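Local coordinates for protein CurD (Moorea producens 3L, PDB 5KP7) that probably condenses acyl groups as a hydroxymethylglutaryl-CoA synthase of the thiolase-like superfamily, and binds the 4'-phosphopantetheine arm carried by another protein, at residues A[35-46]-A[379-388]; A[58-69]-A[188-196]. The protein carries 3 engineered substitutions. All coordinates share one frame; numbering follows the deposited sequence.

Contact 1: A[35-46]-A[379-388]; sequences VYGGAAQLELRK and QLADRYSLSM
R383 and Q379 grip the turn that follows strand 29-36. R383 NH1 donates to G37 O (3.0 Å) in the carbonyl plane, while its NE holds L380 O and NH2 reaches Q317 O, so three acceptors hold the guanidinium against turning. Q41 CB covers one of its faces and L380 CD2 the other. Replacing R383 with a leucine would probably leave G37 O, L380 O and Q317 O without these donors, and Q41 CB and L380 CD2 without the flat group between them. Q379 uses both ends of its amide: OE1 accepts from G37 N (2.9 Å, nearly straight at 172°) and NE2 donates to V35 O. G37 suits its place because a CB would run into L380 CD2.

Beyond the turn, strands 40-43 and 384-385 pair in parallel, Q41 N bonding Y384 O (2.9 Å) and Q41 O receiving L386 N, at one edge of a three-stranded mixed sheet. On the Q41 and S385 face, S385 OG donates to E43 OE2 (2.8 Å) from above the carboxylate plane. The extended K46 chain brings NZ to L386 O (3.2 Å), and two waters join NZ to S385 OG. On the other face A40 CB meets L386 CG (4.2 Å).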
loop_
_atom_site.group_PDB
_atom_site.type_symbol
_atom_site.label_atom_id
_atom_site.label_comp_id
_atom_site.label_asym_id
_atom_site.label_seq_id
_atom_site.Cartn_x
_atom_site.Cartn_y
_atom_site.Cartn_z
ATOM N N VAL A 35 -3.764 -11.470 7.902
ATOM C CA VAL A 35 -3.032 -11.128 6.666
ATOM C C VAL A 35 -2.837 -12.391 5.824
ATOM O O VAL A 35 -2.594 -13.461 6.391
ATOM C CB VAL A 35 -1.631 -10.587 7.041
ATOM C CG1 VAL A 35 -0.720 -10.447 5.818
ATOM C CG2 VAL A 35 -1.761 -9.283 7.800
ATOM N N TYR A 36 -2.892 -12.265 4.499
ATOM C CA TYR A 36 -2.382 -13.289 3.597
ATOM C C TYR A 36 -1.402 -12.619 2.656
ATOM O O TYR A 36 -1.808 -11.772 1.859
ATOM C CB TYR A 36 -3.494 -13.989 2.838
ATOM C CG TYR A 36 -3.001 -15.027 1.848
ATOM C CD1 TYR A 36 -2.257 -16.132 2.267
ATOM C CD2 TYR A 36 -3.252 -14.910 0.495
ATOM C CE1 TYR A 36 -1.800 -17.083 1.366
ATOM C CE2 TYR A 36 -2.799 -15.868 -0.411
ATOM C CZ TYR A 36 -2.063 -16.954 0.031
ATOM O OH TYR A 36 -1.610 -17.947 -0.830
ATOM N N GLY A 37 -0.131 -13.005 2.769
ATOM C CA GLY A 37 0.947 -12.407 1.979
ATOM C C GLY A 37 1.411 -13.253 0.814
ATOM O O GLY A 37 2.560 -13.122 0.360
ATOM N N GLY A 38 0.528 -14.127 0.354
ATOM C CA GLY A 38 0.747 -14.958 -0.829
ATOM C C GLY A 38 1.423 -16.266 -0.517
ATOM O O GLY A 38 1.821 -16.532 0.631
ATOM N N ALA A 39 1.530 -17.107 -1.541
ATOM C CA ALA A 39 2.160 -18.417 -1.408
ATOM C C ALA A 39 3.604 -18.448 -1.929
ATOM O O ALA A 39 4.354 -19.407 -1.672
ATOM C CB ALA A 39 1.321 -19.450 -2.141
ATOM N N ALA A 40 3.970 -17.421 -2.693
ATOM C CA ALA A 40 5.253 -17.373 -3.353
ATOM C C ALA A 40 5.712 -15.932 -3.413
ATOM O O ALA A 40 4.892 -14.999 -3.400
ATOM C CB ALA A 40 5.139 -17.938 -4.755
ATOM N N GLN A 41 7.025 -15.754 -3.482
ATOM C CA GLN A 41 7.603 -14.425 -3.581
ATOM C C GLN A 41 8.849 -14.445 -4.463
ATOM O O GLN A 41 9.456 -15.486 -4.643
ATOM C CB GLN A 41 7.924 -13.893 -2.183
ATOM C CG GLN A 41 8.878 -14.733 -1.341
ATOM C CD GLN A 41 10.365 -14.480 -1.599
ATOM O OE1 GLN A 41 10.737 -13.524 -2.300
ATOM N NE2 GLN A 41 11.219 -15.315 -1.038
ATOM N N LEU A 42 9.188 -13.283 -5.014
ATOM C CA LEU A 42 10.413 -13.069 -5.789
ATOM C C LEU A 42 11.304 -12.091 -5.046
ATOM O O LEU A 42 10.883 -10.969 -4.712
ATOM C CB LEU A 42 10.110 -12.455 -7.143
ATOM C CG LEU A 42 11.324 -12.193 -8.044
ATOM C CD1 LEU A 42 11.948 -13.513 -8.461
ATOM C CD2 LEU A 42 10.887 -11.373 -9.246
ATOM N N GLU A 43 12.552 -12.496 -4.874
ATOM C CA GLU A 43 13.582 -11.647 -4.260
ATOM C C GLU A 43 14.044 -10.644 -5.299
ATOM O O GLU A 43 14.432 -11.028 -6.384
ATOM C CB GLU A 43 14.721 -12.521 -3.730
ATOM C CG GLU A 43 14.284 -13.316 -2.494
ATOM C CD GLU A 43 15.153 -14.513 -2.156
ATOM O OE1 GLU A 43 16.351 -14.537 -2.502
ATOM O OE2 GLU A 43 14.625 -15.450 -1.502
ATOM N N LEU A 44 13.944 -9.358 -4.992
ATOM C CA LEU A 44 14.194 -8.344 -6.014
ATOM C C LEU A 44 15.651 -8.287 -6.482
ATOM O O LEU A 44 15.887 -7.909 -7.613
ATOM C CB LEU A 44 13.671 -6.978 -5.589
ATOM C CG LEU A 44 12.139 -6.976 -5.518
ATOM C CD1 LEU A 44 11.699 -5.669 -4.907
ATOM C CD2 LEU A 44 11.475 -7.216 -6.872
ATOM N N ARG A 45 16.596 -8.722 -5.646
ATOM C CA ARG A 45 18.012 -8.917 -6.085
ATOM C C ARG A 45 18.117 -9.823 -7.315
ATOM O O ARG A 45 18.947 -9.598 -8.190
ATOM C CB ARG A 45 18.862 -9.510 -4.960
ATOM C CG ARG A 45 19.028 -8.591 -3.743
ATOM C CD ARG A 45 20.267 -8.943 -2.945
ATOM N NE ARG A 45 20.613 -7.999 -1.875
ATOM C CZ ARG A 45 21.560 -8.233 -0.951
ATOM N NH1 ARG A 45 22.234 -9.378 -0.942
ATOM N NH2 ARG A 45 21.829 -7.325 -0.012
ATOM N N LYS A 46 17.270 -10.839 -7.396
ATOM C CA LYS A 46 17.218 -11.702 -8.586
ATOM C C LYS A 46 16.744 -10.959 -9.839
ATOM O O LYS A 46 17.295 -11.176 -10.921
ATOM C CB LYS A 46 16.345 -12.936 -8.342
ATOM C CG LYS A 46 16.868 -13.834 -7.242
ATOM C CD LYS A 46 16.050 -15.102 -7.115
ATOM C CE LYS A 46 16.275 -15.716 -5.752
ATOM N NZ LYS A 46 15.627 -17.035 -5.648
ATOM N N GLN A 379 4.559 -16.827 8.730
ATOM C CA GLN A 379 3.806 -17.066 7.490
ATOM C C GLN A 379 4.607 -16.564 6.299
ATOM O O GLN A 379 4.771 -17.275 5.311
ATOM C CB GLN A 379 2.438 -16.357 7.514
ATOM C CG GLN A 379 1.669 -16.451 6.197
ATOM C CD GLN A 379 0.597 -15.388 5.977
ATOM O OE1 GLN A 379 0.313 -15.047 4.822
ATOM N NE2 GLN A 379 0.028 -14.827 7.069
ATOM N N LEU A 380 5.131 -15.349 6.403
ATOM C CA LEU A 380 5.855 -14.774 5.272
ATOM C C LEU A 380 7.140 -15.536 4.996
ATOM O O LEU A 380 7.475 -15.772 3.827
ATOM C CB LEU A 380 6.128 -13.294 5.506
ATOM C CG LEU A 380 4.897 -12.406 5.614
ATOM C CD1 LEU A 380 5.316 -10.994 5.972
ATOM C CD2 LEU A 380 4.079 -12.430 4.318
ATOM N N ALA A 381 7.824 -15.983 6.058
ATOM C CA ALA A 381 9.058 -16.723 5.867
ATOM C C ALA A 381 8.844 -18.082 5.190
ATOM O O ALA A 381 9.792 -18.599 4.600
ATOM C CB ALA A 381 9.806 -16.904 7.200
ATOM N N ASP A 382 7.640 -18.659 5.286
ATOM C CA ASP A 382 7.357 -19.995 4.761
ATOM C C ASP A 382 6.947 -20.015 3.279
ATOM O O ASP A 382 6.743 -21.104 2.718
ATOM C CB ASP A 382 6.288 -20.691 5.637
ATOM C CG ASP A 382 6.173 -22.209 5.370
ATOM O OD1 ASP A 382 7.197 -22.875 5.165
ATOM O OD2 ASP A 382 5.032 -22.714 5.333
ATOM N N ARG A 383 6.870 -18.852 2.619
ATOM C CA ARG A 383 6.487 -18.817 1.209
ATOM C C ARG A 383 7.582 -19.398 0.314
ATOM O O ARG A 383 8.788 -19.369 0.658
ATOM C CB ARG A 383 6.195 -17.368 0.773
ATOM C CG ARG A 383 5.033 -16.749 1.548
ATOM C CD ARG A 383 4.846 -15.266 1.254
ATOM N NE ARG A 383 6.056 -14.544 1.638
ATOM C CZ ARG A 383 6.352 -13.298 1.274
ATOM N NH1 ARG A 383 5.490 -12.591 0.550
ATOM N NH2 ARG A 383 7.536 -12.781 1.626
ATOM N N TYR A 384 7.158 -19.863 -0.861
ATOM C CA TYR A 384 8.084 -20.385 -1.875
ATOM C C TYR A 384 8.892 -19.254 -2.482
ATOM O O TYR A 384 8.348 -18.222 -2.839
ATOM C CB TYR A 384 7.295 -21.088 -2.973
ATOM C CG TYR A 384 8.128 -21.874 -3.957
ATOM C CD1 TYR A 384 8.586 -21.276 -5.129
ATOM C CD2 TYR A 384 8.425 -23.209 -3.736
ATOM C CE1 TYR A 384 9.332 -21.988 -6.051
ATOM C CE2 TYR A 384 9.174 -23.930 -4.656
ATOM C CZ TYR A 384 9.624 -23.307 -5.809
ATOM O OH TYR A 384 10.379 -24.014 -6.748
ATOM N N SER A 385 10.208 -19.436 -2.555
ATOM C CA SER A 385 11.076 -18.410 -3.139
ATOM C C SER A 385 11.287 -18.722 -4.617
ATOM O O SER A 385 12.007 -19.686 -4.929
ATOM C CB SER A 385 12.431 -18.381 -2.421
ATOM O OG SER A 385 13.205 -17.316 -2.946
ATOM N N LEU A 386 10.700 -17.921 -5.507
ATOM C CA LEU A 386 10.765 -18.163 -6.957
ATOM C C LEU A 386 12.148 -17.882 -7.548
ATOM O O LEU A 386 12.787 -16.909 -7.178
ATOM C CB LEU A 386 9.799 -17.254 -7.705
ATOM C CG LEU A 386 8.305 -17.461 -7.429
ATOM C CD1 LEU A 386 7.521 -16.282 -7.960
ATOM C CD2 LEU A 386 7.813 -18.758 -8.055
ATOM N N SER A 387 12.570 -18.723 -8.487
ATOM C CA SER A 387 13.698 -18.378 -9.353
ATOM C C SER A 387 13.193 -17.402 -10.403
ATOM O O SER A 387 11.975 -17.246 -10.639
ATOM C CB SER A 387 14.268 -19.611 -10.040
ATOM O OG SER A 387 13.346 -20.147 -10.966
ATOM N N MET A 388 14.132 -16.746 -11.066
ATOM C CA MET A 388 13.746 -15.824 -12.133
ATOM C C MET A 388 13.098 -16.586 -13.316
ATOM O O MET A 388 12.177 -16.071 -13.970
ATOM C CB MET A 388 14.977 -15.010 -12.558
ATOM C CG MET A 388 14.655 -13.694 -13.199
ATOM S SD MET A 388 13.642 -12.547 -12.252
ATOM C CE MET A 388 13.014 -11.601 -13.628
HETATM O O HOH W 1 10.357 -17.084 0.922
HETATM O O HOH W 2 13.084 -15.321 -5.010
HETATM O O HOH W 3 15.787 -18.390 -3.343
#

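Contact 2: A[58-69]-A[188-196]; sequences FDNLMMKEKAVS and AEPSSGAGA. With PNS (4'-phosphopantetheine), chain E.
P190 is the bump of the 188-196 loop, and F58 and M63 form the hollow that receives it. P190 meets F58 obliquely, the two side chains crossing at about a right angle; P190 CB lies 3.7 Å from F58 CE1, and P190 CG comes near F58 CZ. M63, bent at chi3 (65°), curls its CE against P190 O (3.6 Å) and on to CB of S191, so the flexible, unbranched thioether follows the outline of the loop. M63 SD touches C30 of the phosphopantetheine (3.7 Å).

This is one side of the pocket for the phosphopantetheine arm. S191 OG accepts from the ligand's N36 (2.9 Å), P190 CD borders its O33, and L61 CD1 approaches its phosphate oxygen O23; a short hydroxyl suits S191, placed close beside the amide. A Schellman motif at M62 ends helix 56-60 and turns the chain so that M63 can face the loop.

K66 fills the next groove, lying lengthwise against the loop with CD 3.5 Å from S192 O. Its chain is extended beyond CG, and K66 NZ donates to E189 O (2.8 Å); Y391 OH is a second partner of NZ and also binds the E189 carboxylate. Farther on the backbones close in: G193 CA lies 3.5 Å from A67 O, and water 4 bridges A67 O to S192 O. Here only small residues meet, A67 CB resting on A194 O and A194 CB nestling beside S69 CB (4.3 Å).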
loop_
_atom_site.group_PDB
_atom_site.type_symbol
_atom_site.label_atom_id
_atom_site.label_comp_id
_atom_site.label_asym_id
_atom_site.label_seq_id
_atom_site.Cartn_x
_atom_site.Cartn_y
_atom_site.Cartn_z
ATOM N N PHE A 58 17.561 -1.381 -5.712
ATOM C CA PHE A 58 16.366 -1.756 -4.915
ATOM C C PHE A 58 16.605 -1.693 -3.394
ATOM O O PHE A 58 15.738 -1.252 -2.672
ATOM C CB PHE A 58 15.785 -3.106 -5.327
ATOM C CG PHE A 58 15.308 -3.150 -6.764
ATOM C CD1 PHE A 58 14.515 -2.136 -7.287
ATOM C CD2 PHE A 58 15.654 -4.207 -7.581
ATOM C CE1 PHE A 58 14.091 -2.171 -8.612
ATOM C CE2 PHE A 58 15.233 -4.256 -8.905
ATOM C CZ PHE A 58 14.457 -3.230 -9.420
ATOM N N ASP A 59 17.788 -2.096 -2.909
ATOM C CA ASP A 59 18.157 -1.856 -1.487
ATOM C C ASP A 59 18.066 -0.340 -1.154
ATOM O O ASP A 59 17.520 0.056 -0.118
ATOM C CB ASP A 59 19.585 -2.409 -1.178
ATOM C CG ASP A 59 19.639 -3.949 -1.056
ATOM O OD1 ASP A 59 18.869 -4.658 -1.719
ATOM O OD2 ASP A 59 20.491 -4.497 -0.294
ATOM N N ASN A 60 18.532 0.499 -2.062
ATOM C CA ASN A 60 18.440 1.955 -1.937
ATOM C C ASN A 60 17.009 2.434 -1.681
ATOM O O ASN A 60 16.774 3.368 -0.933
ATOM C CB ASN A 60 18.895 2.598 -3.235
ATOM C CG ASN A 60 19.249 4.027 -3.078
ATOM O OD1 ASN A 60 18.413 4.895 -3.318
ATOM N ND2 ASN A 60 20.512 4.296 -2.718
ATOM N N LEU A 61 16.071 1.784 -2.358
ATOM C CA LEU A 61 14.646 2.125 -2.303
ATOM C C LEU A 61 13.893 1.344 -1.219
ATOM O O LEU A 61 12.661 1.464 -1.086
ATOM C CB LEU A 61 14.028 1.883 -3.683
ATOM C CG LEU A 61 14.514 2.807 -4.809
ATOM C CD1 LEU A 61 13.928 2.348 -6.127
ATOM C CD2 LEU A 61 14.112 4.250 -4.584
ATOM N N MET A 62 14.650 0.552 -0.450
ATOM C CA MET A 62 14.156 -0.225 0.682
ATOM C C MET A 62 13.237 -1.367 0.270
ATOM O O MET A 62 12.393 -1.789 1.041
ATOM C CB MET A 62 13.530 0.682 1.761
ATOM C CG MET A 62 14.404 1.870 2.122
ATOM S SD MET A 62 13.712 2.865 3.464
ATOM C CE MET A 62 14.167 1.854 4.897
ATOM N N MET A 63 13.420 -1.885 -0.939
ATOM C CA MET A 63 12.620 -2.982 -1.448
ATOM C C MET A 63 13.413 -4.281 -1.311
ATOM O O MET A 63 14.632 -4.280 -1.521
ATOM C CB MET A 63 12.243 -2.721 -2.908
ATOM C CG MET A 63 11.492 -1.395 -3.091
ATOM S SD MET A 63 11.548 -0.693 -4.771
ATOM C CE MET A 63 10.646 -1.973 -5.571
ATOM N N LYS A 64 12.744 -5.363 -0.908
ATOM C CA LYS A 64 13.412 -6.648 -0.651
ATOM C C LYS A 64 12.777 -7.768 -1.488
ATOM O O LYS A 64 13.451 -8.432 -2.289
ATOM C CB LYS A 64 13.394 -7.021 0.850
ATOM C CG LYS A 64 14.226 -6.121 1.782
ATOM C CD LYS A 64 14.171 -6.552 3.270
ATOM C CE LYS A 64 15.427 -6.157 4.056
ATOM N NZ LYS A 64 15.668 -6.934 5.327
ATOM N N GLU A 65 11.478 -7.990 -1.260
ATOM C CA GLU A 65 10.744 -9.061 -1.937
ATOM C C GLU A 65 9.377 -8.584 -2.330
ATOM O O GLU A 65 8.823 -7.688 -1.693
ATOM C CB GLU A 65 10.561 -10.259 -1.005
ATOM C CG GLU A 65 11.846 -10.911 -0.520
ATOM C CD GLU A 65 11.681 -11.626 0.798
ATOM O OE1 GLU A 65 10.552 -11.624 1.329
ATOM O OE2 GLU A 65 12.675 -12.205 1.294
ATOM N N LYS A 66 8.823 -9.185 -3.386
ATOM C CA LYS A 66 7.407 -8.993 -3.674
ATOM C C LYS A 66 6.679 -10.342 -3.706
ATOM O O LYS A 66 7.193 -11.339 -4.211
ATOM C CB LYS A 66 7.178 -8.219 -4.969
ATOM C CG LYS A 66 7.646 -8.890 -6.249
ATOM C CD LYS A 66 7.036 -8.175 -7.441
ATOM C CE LYS A 66 7.495 -8.761 -8.761
ATOM N NZ LYS A 66 6.589 -8.264 -9.833
ATOM N N ALA A 67 5.476 -10.344 -3.150
ATOM C CA ALA A 67 4.603 -11.520 -3.291
ATOM C C ALA A 67 4.105 -11.610 -4.705
ATOM O O ALA A 67 3.883 -10.587 -5.344
ATOM C CB ALA A 67 3.435 -11.421 -2.331
ATOM N N VAL A 68 3.835 -12.840 -5.188
ATOM C CA VAL A 68 3.371 -13.024 -6.577
ATOM C C VAL A 68 2.218 -14.036 -6.565
ATOM O O VAL A 68 2.404 -15.121 -6.050
ATOM C CB VAL A 68 4.501 -13.550 -7.472
ATOM C CG1 VAL A 68 4.047 -13.659 -8.915
ATOM C CG2 VAL A 68 5.705 -12.614 -7.388
ATOM N N SER A 69 1.069 -13.626 -7.072
ATOM C CA SER A 69 -0.113 -14.535 -7.163
ATOM C C SER A 69 0.133 -15.611 -8.228
ATOM O O SER A 69 0.521 -15.280 -9.378
ATOM C CB SER A 69 -1.310 -13.745 -7.582
ATOM O OG SER A 69 -2.516 -14.507 -7.626
ATOM N N ALA A 188 5.977 -0.245 -12.922
ATOM C CA ALA A 188 5.513 -0.798 -11.660
ATOM C C ALA A 188 5.947 -2.248 -11.362
ATOM O O ALA A 188 5.601 -2.750 -10.290
ATOM C CB ALA A 188 4.000 -0.689 -11.597
ATOM N N GLU A 189 6.699 -2.905 -12.250
ATOM C CA GLU A 189 6.995 -4.336 -12.057
ATOM C C GLU A 189 7.714 -4.659 -10.740
ATOM O O GLU A 189 7.294 -5.541 -9.995
ATOM C CB GLU A 189 7.770 -4.927 -13.232
ATOM C CG GLU A 189 7.870 -6.436 -13.152
ATOM C CD GLU A 189 8.625 -7.033 -14.303
ATOM O OE1 GLU A 189 9.160 -6.239 -15.123
ATOM O OE2 GLU A 189 8.717 -8.283 -14.360
ATOM N N PRO A 190 8.787 -3.933 -10.442
ATOM C CA PRO A 190 9.500 -4.207 -9.203
ATOM C C PRO A 190 8.661 -4.022 -7.934
ATOM O O PRO A 190 8.891 -4.727 -6.967
ATOM C CB PRO A 190 10.630 -3.175 -9.221
ATOM C CG PRO A 190 10.768 -2.776 -10.649
ATOM C CD PRO A 190 9.399 -2.821 -11.200
ATOM N N SER A 191 7.710 -3.096 -7.952
ATOM C CA SER A 191 7.023 -2.697 -6.754
ATOM C C SER A 191 5.673 -3.353 -6.552
ATOM O O SER A 191 5.131 -3.266 -5.475
ATOM C CB SER A 191 6.868 -1.170 -6.700
ATOM O OG SER A 191 6.219 -0.660 -7.839
ATOM N N SER A 192 5.102 -3.958 -7.581
ATOM C CA SER A 192 3.679 -4.327 -7.530
ATOM C C SER A 192 3.525 -5.773 -7.017
ATOM O O SER A 192 3.885 -6.719 -7.714
ATOM C CB SER A 192 3.067 -4.140 -8.905
ATOM O OG SER A 192 2.837 -2.752 -9.145
ATOM N N GLY A 193 3.022 -5.913 -5.789
ATOM C CA GLY A 193 2.894 -7.204 -5.133
ATOM C C GLY A 193 1.470 -7.759 -5.205
ATOM O O GLY A 193 0.648 -7.368 -6.042
ATOM N N ALA A 194 1.189 -8.648 -4.275
ATOM C CA ALA A 194 -0.107 -9.269 -4.118
ATOM C C ALA A 194 -0.330 -9.543 -2.625
ATOM O O ALA A 194 0.595 -9.958 -1.934
ATOM C CB ALA A 194 -0.146 -10.562 -4.876
ATOM N N GLY A 195 -1.521 -9.270 -2.120
ATOM C CA GLY A 195 -1.759 -9.498 -0.713
ATOM C C GLY A 195 -3.155 -9.107 -0.335
ATOM O O GLY A 195 -3.839 -8.390 -1.075
ATOM N N ALA A 196 -3.575 -9.572 0.836
ATOM C CA ALA A 196 -4.858 -9.168 1.389
ATOM C C ALA A 196 -4.785 -9.056 2.893
ATOM O O ALA A 196 -4.032 -9.780 3.562
ATOM C CB ALA A 196 -5.932 -10.164 0.998
HETATM O O23 PNS E . 13.593 5.001 -8.472
HETATM P P24 PNS E . 12.520 5.276 -9.499
HETATM O O26 PNS E . 12.908 5.454 -10.951
HETATM O O27 PNS E . 11.446 4.054 -9.519
HETATM C C28 PNS E . 10.887 3.524 -8.325
HETATM C C29 PNS E . 10.713 2.008 -8.416
HETATM C C30 PNS E . 9.905 1.403 -7.277
HETATM C C31 PNS E . 11.601 1.246 -9.431
HETATM C C32 PNS E . 9.518 1.941 -9.503
HETATM O O33 PNS E . 9.113 0.576 -9.804
HETATM C C34 PNS E . 8.208 2.661 -9.255
HETATM O O35 PNS E . 8.098 3.857 -9.505
HETATM N N36 PNS E . 7.242 1.948 -8.677
HETATM C C37 PNS E . 6.171 2.572 -7.932
HETATM C C38 PNS E . 5.009 3.055 -8.764
HETATM C C39 PNS E . 4.061 3.638 -7.743
HETATM O O40 PNS E . 3.194 2.929 -7.247
HETATM N N41 PNS E . 4.261 4.917 -7.409
HETATM C C42 PNS E . 3.408 5.553 -6.430
HETATM C C43 PNS E . 3.950 6.887 -5.962
HETATM S S44 PNS E . 2.695 7.535 -4.843
HETATM O O HOH W 4 3.066 -9.455 -7.773
#

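In the fold
Both contacts are largely buried and share the three-stranded sheet in which strand 40-43 lies between 65-67 and 384-385: contact 1 pairs that middle strand with 384-385, and contact 2 contains 65-67 on its other side. They join directly where L44 N probably bonds K64 O, and where Y36 N probably bonds A196 O within the large mixed sheet. Along the chain, contact 2 is nested inside the loop closed by contact 1. Their chemistry differs: 35-46 with 379-388 is held by strand pairing and many side-chain hydrogen bonds, with water-linked polar groups at partly exposed positions, whereas 58-69 with 188-196 relies mainly on apolar fitting and borders the phosphopantetheine.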